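Local coordinates for protein MAU2 chromatid cohesion factor homolog (Saccharomyces cerevisiae, PDB 4XDN) that takes part in sister chromatid cohesion, forming with Scc2 a complex required for the association of cohesin with chromosomes, at residues T99-F102 with D103-E106; V92-L95 with I96-Y100. All blocks are in the same frame, centred on the assembly; numbering follows the deposited sequence.

Interaction 1: residues T99-F102 with D103-E106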
loop_
_atom_site.group_PDB
_atom_site.type_symbol
_atom_site.label_atom_id
_atom_site.label_comp_id
_atom_site.label_asym_id
_atom_site.label_seq_id
_atom_site.Cartn_x
_atom_site.Cartn_y
_atom_site.Cartn_z
ATOM N N THR A 99 -18.866 -16.093 8.903
ATOM C CA THR A 99 -18.360 -17.352 9.457
ATOM C C THR A 99 -17.051 -17.811 8.817
ATOM O O THR A 99 -16.535 -17.172 7.901
ATOM C CB THR A 99 -19.393 -18.490 9.279
ATOM O OG1 THR A 99 -19.496 -18.840 7.894
ATOM C CG2 THR A 99 -20.764 -18.071 9.792
ATOM N N TYR A 100 -16.531 -18.933 9.314
ATOM C CA TYR A 100 -15.376 -19.600 8.716
ATOM C C TYR A 100 -15.797 -20.886 8.005
ATOM O O TYR A 100 -14.954 -21.684 7.592
ATOM C CB TYR A 100 -14.324 -19.927 9.781
ATOM C CG TYR A 100 -13.657 -18.719 10.396
ATOM C CD1 TYR A 100 -12.885 -17.859 9.625
ATOM C CD2 TYR A 100 -13.781 -18.448 11.751
ATOM C CE1 TYR A 100 -12.269 -16.758 10.184
ATOM C CE2 TYR A 100 -13.166 -17.350 12.320
ATOM C CZ TYR A 100 -12.410 -16.509 11.533
ATOM O OH TYR A 100 -11.799 -15.414 12.097
ATOM N N ASN A 101 -17.103 -21.086 7.868
ATOM C CA ASN A 101 -17.633 -22.296 7.251
ATOM C C ASN A 101 -17.612 -22.201 5.729
ATOM O O ASN A 101 -18.655 -22.126 5.075
ATOM C CB ASN A 101 -19.050 -22.560 7.760
ATOM C CG ASN A 101 -19.086 -22.808 9.253
ATOM O OD1 ASN A 101 -18.942 -21.882 10.048
ATOM N ND2 ASN A 101 -19.269 -24.063 9.643
ATOM N N PHE A 102 -16.405 -22.212 5.175
ATOM C CA PHE A 102 -16.202 -22.030 3.744
ATOM C C PHE A 102 -16.516 -23.302 2.964
ATOM O O PHE A 102 -17.092 -23.240 1.878
ATOM C CB PHE A 102 -14.762 -21.581 3.477
ATOM C CG PHE A 102 -14.373 -20.327 4.222
ATOM C CD1 PHE A 102 -15.233 -19.240 4.272
ATOM C CD2 PHE A 102 -13.157 -20.243 4.879
ATOM C CE1 PHE A 102 -14.882 -18.091 4.956
ATOM C CE2 PHE A 102 -12.800 -19.094 5.566
ATOM C CZ PHE A 102 -13.665 -18.017 5.604
ATOM N N ASP A 103 -16.137 -24.453 3.512
ATOM C CA ASP A 103 -16.453 -25.734 2.889
ATOM C C ASP A 103 -17.962 -25.922 2.769
ATOM O O ASP A 103 -18.457 -26.415 1.756
ATOM C CB ASP A 103 -15.849 -26.889 3.686
ATOM C CG ASP A 103 -14.335 -26.931 3.602
ATOM O OD1 ASP A 103 -13.766 -26.255 2.721
ATOM O OD2 ASP A 103 -13.714 -27.648 4.412
ATOM N N LEU A 104 -18.684 -25.522 3.811
ATOM C CA LEU A 104 -20.139 -25.618 3.821
ATOM C C LEU A 104 -20.739 -24.740 2.733
ATOM O O LEU A 104 -21.631 -25.163 1.997
ATOM C CB LEU A 104 -20.691 -25.212 5.189
ATOM C CG LEU A 104 -22.212 -25.185 5.343
ATOM C CD1 LEU A 104 -22.800 -26.574 5.155
ATOM C CD2 LEU A 104 -22.585 -24.619 6.704
ATOM N N ALA A 105 -20.248 -23.509 2.648
ATOM C CA ALA A 105 -20.696 -22.577 1.625
ATOM C C ALA A 105 -20.457 -23.165 0.240
ATOM O O ALA A 105 -21.323 -23.102 -0.630
ATOM C CB ALA A 105 -19.978 -21.250 1.769
ATOM N N GLU A 106 -19.278 -23.748 0.055
ATOM C CA GLU A 106 -18.887 -24.306 -1.231
ATOM C C GLU A 106 -19.791 -25.469 -1.634
ATOM O O GLU A 106 -20.100 -25.638 -2.813
ATOM C CB GLU A 106 -17.428 -24.764 -1.184
ATOM C CG GLU A 106 -16.871 -25.195 -2.529
ATOM C CD GLU A 106 -15.374 -25.438 -2.490
ATOM O OE1 GLU A 106 -14.811 -25.525 -1.381
ATOM O OE2 GLU A 106 -14.759 -25.537 -3.573
HETATM O O HOH W 1 -14.246 -24.461 5.867
#
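Phe102 and Glu106 are tied through their backbones, Glu106 N donating to Phe102 O at 2.9 Å, while one residue earlier Ala105 N reaches Asn101 O at 3.2 Å. These two i to i+4 bonds close the first turn of helix 102-119. Side chains add little across the turn: the CB of Ala105 rests 3.5 Å from Phe102 O, and the CB atoms of Asn101 and Leu104 lie alongside each other at 4.0 Å. Asn101 holds the N-cap position, yet its amide makes no capping bond; both OD1 and ND2 are engaged by backbone of the chain of another protein. Asp103 N, in the first turn, is met instead by a water at 3.0 Å, which in turn donates weakly to Tyr100 O. That carbonyl also takes a weak bond from Phe102 N, the closure of an inverse gamma turn centred on Asn101, and it lies 3.5 Å above one face of the Phe102 ring, offset toward the rim. Phe102 CG stands beside its own backbone N (chi1 -56°), which turns the ring back over the Tyr100 carbonyl. One step further out, Asn101 N donates to Thr99 OG1 at 3.3 Å, an ST turn just ahead of the inverse gamma turn. Asp103 OD1 and Glu106 OE1 both form salt bridges with Arg144, so the acidic side chains of this turn converge on the end of helix 126-144. Phe102 and Ala105 pack on Leu140 of that helix, and Ala105 also meets Val92 and Leu95 of helix 81-98.

Interaction 2: residues V92-L95 with I96-Y100; sequences VELL and IQETY
The last two turns of helix 81-98, where Val92 meets Ile96 and Glu93 meets Gln97, are held by i to i+4 bonds up to the helix end. Ile96 N donates to Val92 O at 2.9 Å, Gln97 N to Glu93 O at 3.1 Å and Glu98 N to Leu94 O at 2.8 Å. On the buried flank the CG1 of Val92 presses on the CD1 of Ile96 at 3.5 Å, tight for two methyl groups. Val92 CG1 lies opposite its own backbone N across the CA-CB bond (chi1 164°), and this places it against the end of the isoleucine. Within the array of helical hairpins of the tetratricopeptide-repeat (TPR) kind known for Scc4, Val92 also packs on Tyr108 and Ile109 of helix 102-119, and Ile96 on Leu135, Leu140 and Met143 of helix 126-144. Glu93 and Gln97 meet differently. Glu93 OE1 comes within 3.2 Å of Gln97 NE2, but the carboxylate and amide planes are turned 52° apart and the angle is too poor for a hydrogen bond; a basic side chain of the chain of another protein pairs with this oxygen instead. Glu98 bends at chi2 (-61°), its CG lying 3.2 Å from Leu94 O, and its carboxylate is held by Tyr59 OH and Ser368 OG. At Thr99 the chain leaves helical geometry: Thr99 N still donates to Leu95 O at 3.3 Å, yet it sits well above the carbonyl plane. The hydroxyl OG1 lies beside the same oxygen at a separation too short to be trusted in detail.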
loop_
_atom_site.group_PDB
_atom_site.type_symbol
_atom_site.label_atom_id
_atom_site.label_comp_id
_atom_site.label_asym_id
_atom_site.label_seq_id
_atom_site.Cartn_x
_atom_site.Cartn_y
_atom_site.Cartn_z
ATOM N N VAL A 92 -25.511 -18.077 1.671
ATOM C CA VAL A 92 -24.079 -18.285 1.496
ATOM C C VAL A 92 -23.324 -16.973 1.669
ATOM O O VAL A 92 -22.191 -16.962 2.143
ATOM C CB VAL A 92 -23.771 -18.897 0.108
ATOM C CG1 VAL A 92 -22.296 -18.750 -0.250
ATOM C CG2 VAL A 92 -24.173 -20.359 0.084
ATOM N N GLU A 93 -23.958 -15.873 1.279
ATOM C CA GLU A 93 -23.381 -14.548 1.467
ATOM C C GLU A 93 -23.027 -14.340 2.938
ATOM O O GLU A 93 -22.001 -13.742 3.264
ATOM C CB GLU A 93 -24.356 -13.468 0.993
ATOM C CG GLU A 93 -23.778 -12.063 0.956
ATOM C CD GLU A 93 -22.953 -11.795 -0.288
ATOM O OE1 GLU A 93 -22.558 -10.627 -0.486
ATOM O OE2 GLU A 93 -22.700 -12.740 -1.069
ATOM N N LEU A 94 -23.878 -14.853 3.821
ATOM C CA LEU A 94 -23.664 -14.721 5.259
ATOM C C LEU A 94 -22.596 -15.691 5.751
ATOM O O LEU A 94 -21.795 -15.347 6.618
ATOM C CB LEU A 94 -24.969 -14.952 6.025
ATOM C CG LEU A 94 -26.133 -14.019 5.685
ATOM C CD1 LEU A 94 -27.320 -14.303 6.597
ATOM C CD2 LEU A 94 -25.729 -12.555 5.780
ATOM N N LEU A 95 -22.585 -16.901 5.203
ATOM C CA LEU A 95 -21.564 -17.876 5.564
ATOM C C LEU A 95 -20.179 -17.329 5.236
ATOM O O LEU A 95 -19.227 -17.506 5.994
ATOM C CB LEU A 95 -21.792 -19.199 4.829
ATOM C CG LEU A 95 -23.045 -19.993 5.200
ATOM C CD1 LEU A 95 -23.181 -21.203 4.293
ATOM C CD2 LEU A 95 -23.014 -20.424 6.660
ATOM N N ILE A 96 -20.089 -16.647 4.102
ATOM C CA ILE A 96 -18.825 -16.117 3.614
ATOM C C ILE A 96 -18.366 -14.909 4.432
ATOM O O ILE A 96 -17.176 -14.763 4.717
ATOM C CB ILE A 96 -18.946 -15.733 2.120
ATOM C CG1 ILE A 96 -19.126 -16.998 1.277
ATOM C CG2 ILE A 96 -17.716 -14.970 1.644
ATOM C CD1 ILE A 96 -19.461 -16.740 -0.179
ATOM N N GLN A 97 -19.307 -14.052 4.814
ATOM C CA GLN A 97 -18.972 -12.789 5.466
ATOM C C GLN A 97 -18.988 -12.854 6.993
ATOM O O GLN A 97 -18.364 -12.022 7.651
ATOM C CB GLN A 97 -19.930 -11.692 5.001
ATOM C CG GLN A 97 -19.788 -11.327 3.530
ATOM C CD GLN A 97 -20.652 -10.143 3.142
ATOM O OE1 GLN A 97 -21.335 -9.556 3.982
ATOM N NE2 GLN A 97 -20.626 -9.785 1.863
ATOM N N GLU A 98 -19.690 -13.836 7.553
ATOM C CA GLU A 98 -19.911 -13.887 9.000
ATOM C C GLU A 98 -19.229 -15.074 9.682
ATOM O O GLU A 98 -19.028 -15.051 10.895
ATOM C CB GLU A 98 -21.415 -13.923 9.295
ATOM C CG GLU A 98 -22.224 -12.860 8.554
ATOM C CD GLU A 98 -21.798 -11.441 8.904
ATOM O OE1 GLU A 98 -21.273 -11.228 10.017
ATOM O OE2 GLU A 98 -21.990 -10.540 8.062
ATOM N N THR A 99 -18.866 -16.093 8.903
ATOM C CA THR A 99 -18.360 -17.352 9.457
ATOM C C THR A 99 -17.051 -17.811 8.817
ATOM O O THR A 99 -16.535 -17.172 7.901
ATOM C CB THR A 99 -19.393 -18.490 9.279
ATOM O OG1 THR A 99 -19.496 -18.840 7.894
ATOM C CG2 THR A 99 -20.764 -18.071 9.792
ATOM N N TYR A 100 -16.531 -18.933 9.314
ATOM C CA TYR A 100 -15.376 -19.600 8.716
ATOM C C TYR A 100 -15.797 -20.886 8.005
ATOM O O TYR A 100 -14.954 -21.684 7.592
ATOM C CB TYR A 100 -14.324 -19.927 9.781
ATOM C CG TYR A 100 -13.657 -18.719 10.396
ATOM C CD1 TYR A 100 -12.885 -17.859 9.625
ATOM C CD2 TYR A 100 -13.781 -18.448 11.751
ATOM C CE1 TYR A 100 -12.269 -16.758 10.184
ATOM C CE2 TYR A 100 -13.166 -17.350 12.320
ATOM C CZ TYR A 100 -12.410 -16.509 11.533
ATOM O OH TYR A 100 -11.799 -15.414 12.097
#

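Interaction 2 ends where interaction 1 begins: the two share Thr99 and Tyr100, and their centres are about 7 Å apart. Together they span the end of helix 81-98, the short connection and the start of helix 102-119. The two helices then pack on each other, Ala105 CA lying 3.9 Å from Leu95 CD1 and Ala105 CB 4.0 Å from Val92 CG1, while Phe102 CE1 approaches Ile96 O at 4.0 Å. Residues of both contacts also meet the chain of another protein, probably Scc2: Glu93 pairs with one of its basic side chains and Asn101 hydrogen-bonds to its backbone, so the helix end and the connection both face that partner chain.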